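Local coordinates for SusD homolog (Bacteroides thetaiotaomicron VPI-5482, PDB 3IV0), which probably binds glycans at the cell surface as a SusD-family outer-membrane protein, although its ligand is not known, at residues Gly17-Ala22 / Pro113-Leu118; Ile212-Val217 / Gln226-Val231; Tyr245-Ile250 / Arg396-Ala401; Ser303-Met308 / Tyr329-Ser334. All blocks are in the same frame, centred on the assembly; numbering follows the deposited sequence. Where two conformers were deposited one is given.

Overall arrangement
The four contacts lie apart, with none touching another. Contact 2 is the buried one, two antiparallel neighbouring helices meeting through tyrosine faces and a single side-chain amide hydrogen bond. Contact 3, partly buried, ties the loop 245-250 to the end of helix 385-398 through one arginine and a water. Contacts 1 and 4, also partly buried, lie toward the periphery on opposite sides of the chain's centre, their centres 31 Å and 25 Å from it. Both involve the start of a capped helix: contact 1 joins two helix beginnings by a water and a selenomethionine, while contact 4 sets a helix start against a loop at a glycine. In sequence, contact 4 falls inside the long loop that contact 3 closes.

Contact 1 (Gly17-Ala22 / Pro113-Leu118); sequences GNETNA and PGMDEL
E19 and D116 lie side by side and point the same way, their carboxylate planes turned 70° apart. What touches is E19 OE1 against D116 CB, at 3.8 Å; E19 OE1 and D116 OD2 stay 5.3 Å apart. With CG anti to its own N (chi1 175°) and an extended chain beyond, E19 reaches past M115 to this spot. There a water donates to E19 OE1 at 2.6 Å and accepts from D116 N at 2.8 Å, bridging carboxylate and backbone, while E19 OE2 makes a salt bridge with K119, which probably eases the crowding of negative charge. Two helices of this largely helical SusD-type fold, 19-39 and 117-142, begin next to each other here, each N-capped: N18 OD1 accepts from N21 N at 2.8 Å, and D116 OD1 takes a weak bond from L118 N and another from K119 N. Deeper in, M115 brings its selenium to 4.5 Å from A22 CB and its methyl CE toward E19 CG, with F123 of helix 117-142 lying against both M115 and E19. At the other margin the P113 ring lies against the backbone of G17, its CD 3.5 Å from G17 O.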
# COMPACT_ATOMS: atom_id res chain seq x y z
N GLY A 17 -12.60 17.86 -27.55
CA GLY A 17 -13.25 17.17 -26.44
C GLY A 17 -13.91 18.10 -25.44
O GLY A 17 -14.23 19.25 -25.75
N ASN A 18 -14.07 17.62 -24.22
CA ASN A 18 -14.82 18.32 -23.20
C ASN A 18 -14.48 17.72 -21.84
O ASN A 18 -13.75 16.73 -21.81
CB ASN A 18 -16.33 18.16 -23.46
CG ASN A 18 -16.73 16.70 -23.67
OD1 ASN A 18 -16.46 15.83 -22.83
ND2 ASN A 18 -17.39 16.42 -24.78
N GLU A 19 -14.95 18.34 -20.76
CA GLU A 19 -14.68 17.86 -19.40
C GLU A 19 -15.02 16.40 -19.20
O GLU A 19 -14.29 15.67 -18.52
CB GLU A 19 -15.44 18.70 -18.34
CG GLU A 19 -15.31 18.20 -16.89
CD GLU A 19 -16.06 19.06 -15.86
OE1 GLU A 19 -16.24 20.28 -16.09
OE2 GLU A 19 -16.46 18.50 -14.80
N THR A 20 -16.15 15.97 -19.73
CA THR A 20 -16.61 14.60 -19.53
C THR A 20 -15.62 13.59 -20.11
O THR A 20 -15.26 12.59 -19.45
CB THR A 20 -18.01 14.43 -20.16
OG1 THR A 20 -18.91 15.31 -19.48
CG2 THR A 20 -18.49 13.01 -20.02
N ASN A 21 -15.11 13.85 -21.30
CA ASN A 21 -14.16 12.94 -21.92
C ASN A 21 -12.80 13.01 -21.23
O ASN A 21 -12.13 11.98 -21.06
CB ASN A 21 -14.07 13.25 -23.40
CG ASN A 21 -15.37 12.99 -24.12
OD1 ASN A 21 -16.32 12.46 -23.52
ND2 ASN A 21 -15.43 13.34 -25.39
N ALA A 22 -12.40 14.20 -20.81
CA ALA A 22 -11.15 14.32 -20.06
C ALA A 22 -11.26 13.55 -18.75
O ALA A 22 -10.29 12.88 -18.36
CB ALA A 22 -10.79 15.78 -19.80
N PRO A 113 -11.36 22.62 -25.18
CA PRO A 113 -11.95 23.96 -25.31
C PRO A 113 -12.95 24.33 -24.22
O PRO A 113 -13.95 23.66 -24.03
CB PRO A 113 -12.60 23.93 -26.70
CG PRO A 113 -12.83 22.52 -27.01
CD PRO A 113 -11.76 21.73 -26.27
N GLY A 114 -12.63 25.40 -23.49
CA GLY A 114 -13.54 26.04 -22.55
C GLY A 114 -14.02 25.24 -21.35
O GLY A 114 -15.05 25.58 -20.76
N MSE A 115 -13.30 24.20 -20.95
CA MSE A 115 -13.77 23.45 -19.79
C MSE A 115 -13.50 24.25 -18.52
O MSE A 115 -12.70 25.19 -18.50
CB MSE A 115 -13.20 22.04 -19.71
CG MSE A 115 -11.76 21.98 -19.36
SE MSE A 115 -10.90 20.19 -19.11
CE MSE A 115 -11.45 19.80 -17.47
N ASP A 116 -14.19 23.85 -17.47
CA ASP A 116 -14.05 24.46 -16.16
C ASP A 116 -12.58 24.43 -15.72
O ASP A 116 -11.98 23.36 -15.69
CB ASP A 116 -14.93 23.68 -15.19
CG ASP A 116 -15.04 24.33 -13.83
OD1 ASP A 116 -14.09 24.24 -13.03
OD2 ASP A 116 -16.10 24.91 -13.54
N GLU A 117 -12.02 25.57 -15.36
CA GLU A 117 -10.60 25.61 -15.05
C GLU A 117 -10.26 24.98 -13.71
O GLU A 117 -9.13 24.50 -13.55
CB GLU A 117 -10.07 27.04 -15.12
CG GLU A 117 -10.10 27.63 -16.53
CD GLU A 117 -9.15 26.93 -17.50
OE1 GLU A 117 -8.35 26.07 -17.09
OE2 GLU A 117 -9.20 27.26 -18.71
N LEU A 118 -11.19 24.97 -12.76
CA LEU A 118 -10.96 24.28 -11.50
C LEU A 118 -10.87 22.79 -11.79
O LEU A 118 -9.95 22.12 -11.27
CB LEU A 118 -12.06 24.57 -10.48
CG LEU A 118 -11.92 23.86 -9.13
CD1 LEU A 118 -10.62 24.23 -8.44
CD2 LEU A 118 -13.14 24.19 -8.25
O HOH W 1 -16.21 21.99 -17.99

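Contact 2 (Ile212-Val217 / Gln226-Val231); sequences INLWLV and QYYRNV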
# COMPACT_ATOMS: atom_id res chain seq x y z
N ILE A 212 7.18 8.32 0.53
CA ILE A 212 8.34 8.52 -0.35
C ILE A 212 9.52 9.01 0.48
O ILE A 212 10.65 8.49 0.35
CB ILE A 212 8.01 9.48 -1.50
CG1 ILE A 212 7.04 8.86 -2.49
CG2 ILE A 212 9.30 9.89 -2.24
CD1 ILE A 212 6.47 9.87 -3.48
N ASN A 213 9.30 9.99 1.35
CA ASN A 213 10.37 10.45 2.24
C ASN A 213 10.95 9.31 3.07
O ASN A 213 12.16 9.22 3.26
CB ASN A 213 9.85 11.53 3.17
CG ASN A 213 9.93 12.91 2.55
OD1 ASN A 213 11.03 13.46 2.37
ND2 ASN A 213 8.78 13.48 2.20
N LEU A 214 10.11 8.42 3.59
CA LEU A 214 10.59 7.35 4.46
C LEU A 214 11.36 6.28 3.68
O LEU A 214 12.29 5.65 4.22
CB LEU A 214 9.45 6.77 5.28
CG LEU A 214 8.92 7.78 6.33
CD1 LEU A 214 7.59 7.29 6.88
CD2 LEU A 214 9.93 7.95 7.47
N TRP A 215 11.07 6.11 2.40
CA TRP A 215 11.88 5.26 1.54
C TRP A 215 13.22 5.93 1.28
O TRP A 215 14.26 5.27 1.25
CB TRP A 215 11.14 4.85 0.23
CG TRP A 215 10.31 3.68 0.46
CD1 TRP A 215 9.16 3.63 1.18
CD2 TRP A 215 10.58 2.35 0.03
NE1 TRP A 215 8.70 2.33 1.25
CE2 TRP A 215 9.55 1.52 0.53
CE3 TRP A 215 11.59 1.76 -0.75
CZ2 TRP A 215 9.53 0.14 0.30
CZ3 TRP A 215 11.56 0.41 -0.99
CH2 TRP A 215 10.55 -0.38 -0.47
N LEU A 216 13.22 7.24 1.11
CA LEU A 216 14.49 7.99 0.92
C LEU A 216 15.37 7.94 2.18
O LEU A 216 16.59 7.94 2.09
CB LEU A 216 14.20 9.44 0.50
CG LEU A 216 13.79 9.54 -0.99
CD1 LEU A 216 13.12 10.86 -1.29
CD2 LEU A 216 15.01 9.39 -1.90
N VAL A 217 14.77 7.83 3.35
CA VAL A 217 15.54 7.66 4.58
C VAL A 217 16.43 6.43 4.48
O VAL A 217 17.58 6.46 4.90
CB VAL A 217 14.59 7.52 5.82
CG1 VAL A 217 15.34 6.87 7.02
CG2 VAL A 217 14.03 8.87 6.18
N GLN A 226 16.78 15.44 6.90
CA GLN A 226 15.88 16.22 6.13
C GLN A 226 14.62 15.43 5.74
O GLN A 226 13.54 15.98 5.77
CB GLN A 226 16.53 16.78 4.86
CG GLN A 226 15.65 17.76 4.12
CD GLN A 226 15.27 18.97 4.99
OE1 GLN A 226 16.14 19.70 5.44
NE2 GLN A 226 13.97 19.17 5.23
N TYR A 227 14.76 14.18 5.33
CA TYR A 227 13.56 13.42 4.97
C TYR A 227 12.63 13.26 6.17
O TYR A 227 11.41 13.41 6.03
CB TYR A 227 13.95 12.07 4.37
CG TYR A 227 14.79 12.18 3.10
CD1 TYR A 227 14.42 13.00 2.06
CD2 TYR A 227 15.97 11.44 2.94
CE1 TYR A 227 15.20 13.12 0.90
CE2 TYR A 227 16.74 11.57 1.78
CZ TYR A 227 16.35 12.41 0.80
OH TYR A 227 17.09 12.54 -0.37
N TYR A 228 13.16 12.95 7.33
CA TYR A 228 12.34 12.86 8.52
C TYR A 228 11.69 14.20 8.85
O TYR A 228 10.52 14.26 9.18
CB TYR A 228 13.16 12.35 9.72
CG TYR A 228 13.41 10.86 9.77
CD1 TYR A 228 12.39 9.93 9.66
CD2 TYR A 228 14.69 10.37 10.04
CE1 TYR A 228 12.62 8.58 9.81
CE2 TYR A 228 14.92 9.02 10.17
CZ TYR A 228 13.89 8.12 10.07
OH TYR A 228 14.14 6.76 10.22
N ARG A 229 12.43 15.30 8.71
CA ARG A 229 11.83 16.60 8.91
C ARG A 229 10.69 16.87 7.95
O ARG A 229 9.68 17.52 8.27
CB ARG A 229 12.91 17.70 8.83
CG ARG A 229 13.79 17.78 10.04
CD ARG A 229 14.81 18.91 9.87
NE ARG A 229 15.64 19.01 11.07
CZ ARG A 229 16.75 19.73 11.14
NH1 ARG A 229 17.17 20.42 10.08
NH2 ARG A 229 17.44 19.76 12.26
N ASN A 230 10.85 16.41 6.71
CA ASN A 230 9.79 16.53 5.73
C ASN A 230 8.55 15.79 6.20
O ASN A 230 7.44 16.26 6.05
CB ASN A 230 10.21 15.94 4.38
CG ASN A 230 11.26 16.77 3.65
OD1 ASN A 230 11.54 17.93 4.00
ND2 ASN A 230 11.87 16.15 2.63
N VAL A 231 8.72 14.60 6.76
CA VAL A 231 7.57 13.83 7.23
C VAL A 231 6.89 14.55 8.37
O VAL A 231 5.66 14.60 8.45
CB VAL A 231 7.95 12.42 7.67
CG1 VAL A 231 6.76 11.70 8.29
CG2 VAL A 231 8.50 11.61 6.50
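Y227 lays one ring face on L216 and turns an edge to N213, where helices 202-219 and 224-238 run antiparallel at 161° with their axes 8.6 Å apart. Its CB starts out against backbone and branch, 3.5 Å from N213 O and 3.7 Å from V217 CG2. With CG anti to the carbonyl carbon (chi1 -60°), the ring then runs across the partner helix: the ring edge at CD1 meets N213 OD1 at 3.4 Å, and CD2 and CE2 pass close to the backbone of L216. L216 CB stands over the centre of one face, 3.5 Å from the centroid, a CH-pi contact, and L216 CD1 reaches on toward CE1. At the tip, OH hydrogen-bonds with D220 and with Q167.

The next tyrosine repeats the theme: V217 CG2 sits over the Y228 ring, 3.8 Å from its centroid, while V217 CG1 touches the hydroxyl end and L214 CD2 lies by CE1. At the far end, N230 ND2 donates to N213 OD1 over 2.8 Å at 166°, in its own amide plane but tilted from that of N213, and V231 CG2 packs on N213 CB. Two helices consecutive in the chain thus form a tight hairpin. Its interior is apolar and aromatic, and the asparagine amide buried within it is satisfied, OD1 by N230 and ND2 by M209 O.

Contact 3 (Tyr245-Ile250 / Arg396-Ala401); sequences YSLLDI and RNRAHA
R398 gives its NH1 to L248 O, and this is the direct hydrogen bond between loop 245-250 and the end of helix 385-398. It is 2.8 Å long and nearly straight at 164°, arriving on a lone pair in the carbonyl plane, with the oxygen at the edge of the guanidinium. A first torsion that sets CG trans to N (chi1 -172°) and a bend at chi2 bring R398 CG and CD each to 3.2 Å from L248 O; the further bend at chi3 swings the guanidinium round so that NH1 reaches it too.

Among charged partners, NH1 also pairs with E263, whose OE1 in turn accepts from L248 N, and NH2 makes a salt bridge with E422. Three groups thus fix the rotation of a buried guanidinium. One water serves the backbone: it accepts from I250 N at 2.9 Å and donates to R398 O at 2.7 Å. That carbonyl belongs to the last turn of the helix, which closes in a Schellman motif, H400 taking positive phi with H400 N bonded to N397 O and A401 N to R396 O.

Van der Waals packing falls to I250: CB lies against the carbonyl R398 O at 3.4 Å, CD1 on R398 CD at 3.8 Å, and CG2 on H400 CD2 at 3.8 Å. On the other flank, L247 crosses the arginine at about a right angle and packs on helix 367-381.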
# COMPACT_ATOMS: atom_id res chain seq x y z
N TYR A 245 -10.78 14.14 8.55
CA TYR A 245 -10.33 12.80 8.84
C TYR A 245 -10.54 12.47 10.30
O TYR A 245 -10.35 13.31 11.17
CB TYR A 245 -8.84 12.64 8.49
CG TYR A 245 -8.48 13.11 7.10
CD1 TYR A 245 -9.30 12.86 6.01
CD2 TYR A 245 -7.31 13.81 6.88
CE1 TYR A 245 -8.99 13.33 4.75
CE2 TYR A 245 -6.98 14.27 5.61
CZ TYR A 245 -7.83 14.04 4.55
OH TYR A 245 -7.46 14.54 3.31
N SER A 246 -10.88 11.23 10.58
CA SER A 246 -10.99 10.78 11.95
C SER A 246 -10.70 9.29 12.03
O SER A 246 -10.74 8.57 11.03
CB SER A 246 -12.35 11.11 12.53
OG SER A 246 -13.34 10.58 11.73
N LEU A 247 -10.39 8.83 13.23
CA LEU A 247 -10.29 7.42 13.51
C LEU A 247 -11.65 6.85 13.90
O LEU A 247 -12.22 7.28 14.90
CB LEU A 247 -9.30 7.19 14.64
CG LEU A 247 -7.85 7.61 14.38
CD1 LEU A 247 -6.99 7.26 15.61
CD2 LEU A 247 -7.31 6.96 13.15
N LEU A 248 -12.18 5.90 13.15
CA LEU A 248 -13.48 5.33 13.52
C LEU A 248 -13.36 4.42 14.74
O LEU A 248 -12.29 3.90 15.07
CB LEU A 248 -14.04 4.51 12.36
CG LEU A 248 -14.82 5.29 11.28
CD1 LEU A 248 -13.96 6.28 10.48
CD2 LEU A 248 -15.54 4.29 10.33
N ASP A 249 -14.46 4.26 15.45
CA ASP A 249 -14.48 3.30 16.54
C ASP A 249 -14.04 1.94 16.04
O ASP A 249 -14.36 1.54 14.93
CB ASP A 249 -15.88 3.20 17.15
CG ASP A 249 -16.24 4.41 17.98
OD1 ASP A 249 -15.38 5.29 18.17
OD2 ASP A 249 -17.41 4.48 18.44
N ILE A 250 -13.30 1.21 16.87
CA ILE A 250 -12.82 -0.09 16.47
C ILE A 250 -13.94 -1.08 16.18
O ILE A 250 -13.77 -1.98 15.35
CB ILE A 250 -11.81 -0.65 17.50
CG1 ILE A 250 -10.99 -1.81 16.91
CG2 ILE A 250 -12.51 -1.04 18.82
CD1 ILE A 250 -9.92 -1.40 15.84
N ARG A 396 -3.47 3.64 19.77
CA ARG A 396 -3.60 2.70 20.89
C ARG A 396 -4.97 2.85 21.55
O ARG A 396 -5.63 1.87 21.85
CB ARG A 396 -2.53 2.97 21.95
CG ARG A 396 -1.09 2.83 21.52
CD ARG A 396 -0.68 1.41 21.37
NE ARG A 396 -0.63 0.72 22.67
CZ ARG A 396 -0.27 -0.55 22.81
NH1 ARG A 396 -0.00 -1.32 21.77
NH2 ARG A 396 -0.25 -1.09 24.02
N ASN A 397 -5.38 4.09 21.80
CA ASN A 397 -6.65 4.32 22.47
C ASN A 397 -7.83 3.83 21.63
O ASN A 397 -8.78 3.26 22.16
CB ASN A 397 -6.84 5.79 22.85
CG ASN A 397 -6.03 6.21 24.09
OD1 ASN A 397 -5.53 7.35 24.15
ND2 ASN A 397 -5.93 5.35 25.07
N ARG A 398 -7.77 4.01 20.31
CA ARG A 398 -8.86 3.52 19.47
C ARG A 398 -8.98 2.00 19.57
O ARG A 398 -10.09 1.47 19.54
CB ARG A 398 -8.66 3.99 18.01
CG ARG A 398 -9.83 3.69 17.14
CD ARG A 398 -9.75 2.40 16.38
NE ARG A 398 -8.68 2.42 15.38
CZ ARG A 398 -8.76 3.00 14.19
NH1 ARG A 398 -9.85 3.62 13.80
NH2 ARG A 398 -7.72 2.97 13.39
N ALA A 399 -7.85 1.31 19.71
CA ALA A 399 -7.83 -0.15 19.87
C ALA A 399 -8.09 -0.62 21.30
O ALA A 399 -8.05 -1.82 21.56
CB ALA A 399 -6.50 -0.66 19.38
N HIS A 400 -8.30 0.30 22.23
CA HIS A 400 -8.44 -0.04 23.64
C HIS A 400 -7.22 -0.84 24.11
O HIS A 400 -7.33 -1.80 24.88
CB HIS A 400 -9.78 -0.77 23.90
CG HIS A 400 -10.96 -0.04 23.37
ND1 HIS A 400 -11.24 1.27 23.69
CD2 HIS A 400 -11.94 -0.43 22.52
CE1 HIS A 400 -12.34 1.65 23.07
NE2 HIS A 400 -12.79 0.64 22.35
N ALA A 401 -6.03 -0.41 23.68
CA ALA A 401 -4.78 -0.88 24.19
C ALA A 401 -4.17 0.13 25.13
O ALA A 401 -4.54 1.31 25.14
CB ALA A 401 -3.83 -1.19 23.01
O HOH W 2 -12.57 2.58 19.35

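Contact 4 (Ser303-Met308 / Tyr329-Ser334); sequences SGDYLM and YSTSVS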
# COMPACT_ATOMS: atom_id res chain seq x y z
N SER A 303 1.75 -17.74 11.71
CA SER A 303 2.30 -18.38 12.91
C SER A 303 1.62 -17.90 14.18
O SER A 303 1.52 -16.71 14.44
CB SER A 303 3.80 -18.07 12.97
OG SER A 303 4.35 -18.25 14.25
N GLY A 304 1.24 -18.84 15.04
CA GLY A 304 0.72 -18.48 16.35
C GLY A 304 1.75 -17.84 17.23
O GLY A 304 1.41 -16.96 18.00
N ASP A 305 3.01 -18.23 17.10
CA ASP A 305 4.08 -17.60 17.85
C ASP A 305 4.22 -16.14 17.43
O ASP A 305 4.37 -15.26 18.27
CB ASP A 305 5.40 -18.33 17.66
CG ASP A 305 5.40 -19.74 18.24
OD1 ASP A 305 4.97 -19.93 19.40
OD2 ASP A 305 5.82 -20.67 17.52
N TYR A 306 4.19 -15.88 16.12
CA TYR A 306 4.22 -14.51 15.65
C TYR A 306 3.09 -13.67 16.25
O TYR A 306 3.30 -12.57 16.73
CB TYR A 306 4.14 -14.46 14.14
CG TYR A 306 4.17 -13.04 13.61
CD1 TYR A 306 5.29 -12.24 13.83
CD2 TYR A 306 3.11 -12.52 12.91
CE1 TYR A 306 5.36 -10.94 13.35
CE2 TYR A 306 3.18 -11.19 12.40
CZ TYR A 306 4.31 -10.43 12.66
OH TYR A 306 4.40 -9.14 12.17
N LEU A 307 1.86 -14.20 16.23
CA LEU A 307 0.72 -13.44 16.70
C LEU A 307 0.75 -13.29 18.23
O LEU A 307 0.26 -12.30 18.75
CB LEU A 307 -0.58 -14.04 16.15
CG LEU A 307 -0.72 -14.00 14.61
CD1 LEU A 307 -2.03 -14.64 14.20
CD2 LEU A 307 -0.60 -12.56 14.03
N MSE A 308 1.33 -14.25 18.95
CA MSE A 308 1.53 -14.08 20.39
C MSE A 308 2.54 -12.96 20.65
O MSE A 308 2.48 -12.31 21.70
CB MSE A 308 1.99 -15.39 21.04
CG MSE A 308 0.86 -16.36 21.33
SE MSE A 308 1.46 -17.95 22.28
CE MSE A 308 2.27 -18.84 20.87
N TYR A 329 -3.83 -17.74 18.33
CA TYR A 329 -2.50 -18.17 18.71
C TYR A 329 -2.15 -19.61 18.33
O TYR A 329 -1.05 -20.05 18.63
CB TYR A 329 -2.28 -17.97 20.22
CG TYR A 329 -2.54 -16.56 20.74
CD1 TYR A 329 -1.94 -15.44 20.16
CD2 TYR A 329 -3.37 -16.35 21.82
CE1 TYR A 329 -2.15 -14.17 20.66
CE2 TYR A 329 -3.60 -15.09 22.31
CZ TYR A 329 -2.96 -13.99 21.73
OH TYR A 329 -3.22 -12.75 22.27
N SER A 330 -3.07 -20.31 17.67
CA SER A 330 -2.86 -21.71 17.35
C SER A 330 -1.59 -21.90 16.56
O SER A 330 -1.25 -21.10 15.66
CB SER A 330 -4.03 -22.29 16.56
OG SER A 330 -3.74 -23.63 16.20
N THR A 331 -0.85 -22.95 16.88
CA THR A 331 0.36 -23.28 16.16
C THR A 331 0.08 -24.38 15.14
O THR A 331 0.99 -24.85 14.47
CB THR A 331 1.49 -23.71 17.09
OG1 THR A 331 1.07 -24.82 17.89
CG2 THR A 331 1.92 -22.56 18.01
N SER A 332 -1.18 -24.76 15.00
CA SER A 332 -1.58 -25.72 13.97
C SER A 332 -1.56 -25.11 12.58
O SER A 332 -2.04 -23.98 12.37
CB SER A 332 -2.98 -26.28 14.27
OG SER A 332 -3.47 -27.04 13.18
N VAL A 333 -1.00 -25.85 11.63
CA VAL A 333 -1.17 -25.54 10.21
C VAL A 333 -1.99 -26.63 9.54
O VAL A 333 -1.88 -26.85 8.33
CB VAL A 333 0.17 -25.38 9.49
CG1 VAL A 333 -0.06 -25.20 8.00
CG2 VAL A 333 0.91 -24.20 10.06
N SER A 334 -2.83 -27.29 10.34
CA SER A 334 -3.65 -28.40 9.87
C SER A 334 -4.98 -27.98 9.27
O SER A 334 -5.73 -27.19 9.83
CB SER A 334 -3.94 -29.36 11.02
OG SER A 334 -2.74 -29.72 11.69
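G304 presses its CA against two successive carbonyls of the loop, 3.3 Å from Y329 O and 3.3 Å from S330 O. Both are CA-H...O contacts, with angles at the hydrogen of 142° and 124°. Having no side chain on the face turned to the loop, G304 lets the backbones close until its CA and that of Y329 are 4.0 Å apart. One turn on, L307 O meets the edge of the Y329 ring, near its plane and 3.6 Å from CE1, so a carbonyl oxygen faces an aromatic C-H. M308 lies obliquely by the same ring, its selenium 5.1 Å from the centroid in a Met-aromatic contact, but the residue was modelled in two conformers and this detail is doubtful. At the margin, T331 CG2 comes loosely toward D305 OD1.

The next shell holds these groups in place. Y329 OH hydrogen-bonds with F311 O, just beyond helix 304-310, so the tyrosine lies along that short helix and is tied at its tip. S330 O also accepts from K339. On the helix side, S303 is the N-cap: its OG accepts from Y306 N at 3.0 Å in an almost linear bond, setting the first turn that carries G304. On the loop side, S330 and S332 each form an ST turn, S330 OG accepting from S332 N at 3.0 Å and S332 OG from S334 N at 2.9 Å.

Between the segments, then, the contacts are mostly weak, the C-H...O approaches at G304 and the ring edge at L307 O, while the firm bonds shape each partner separately.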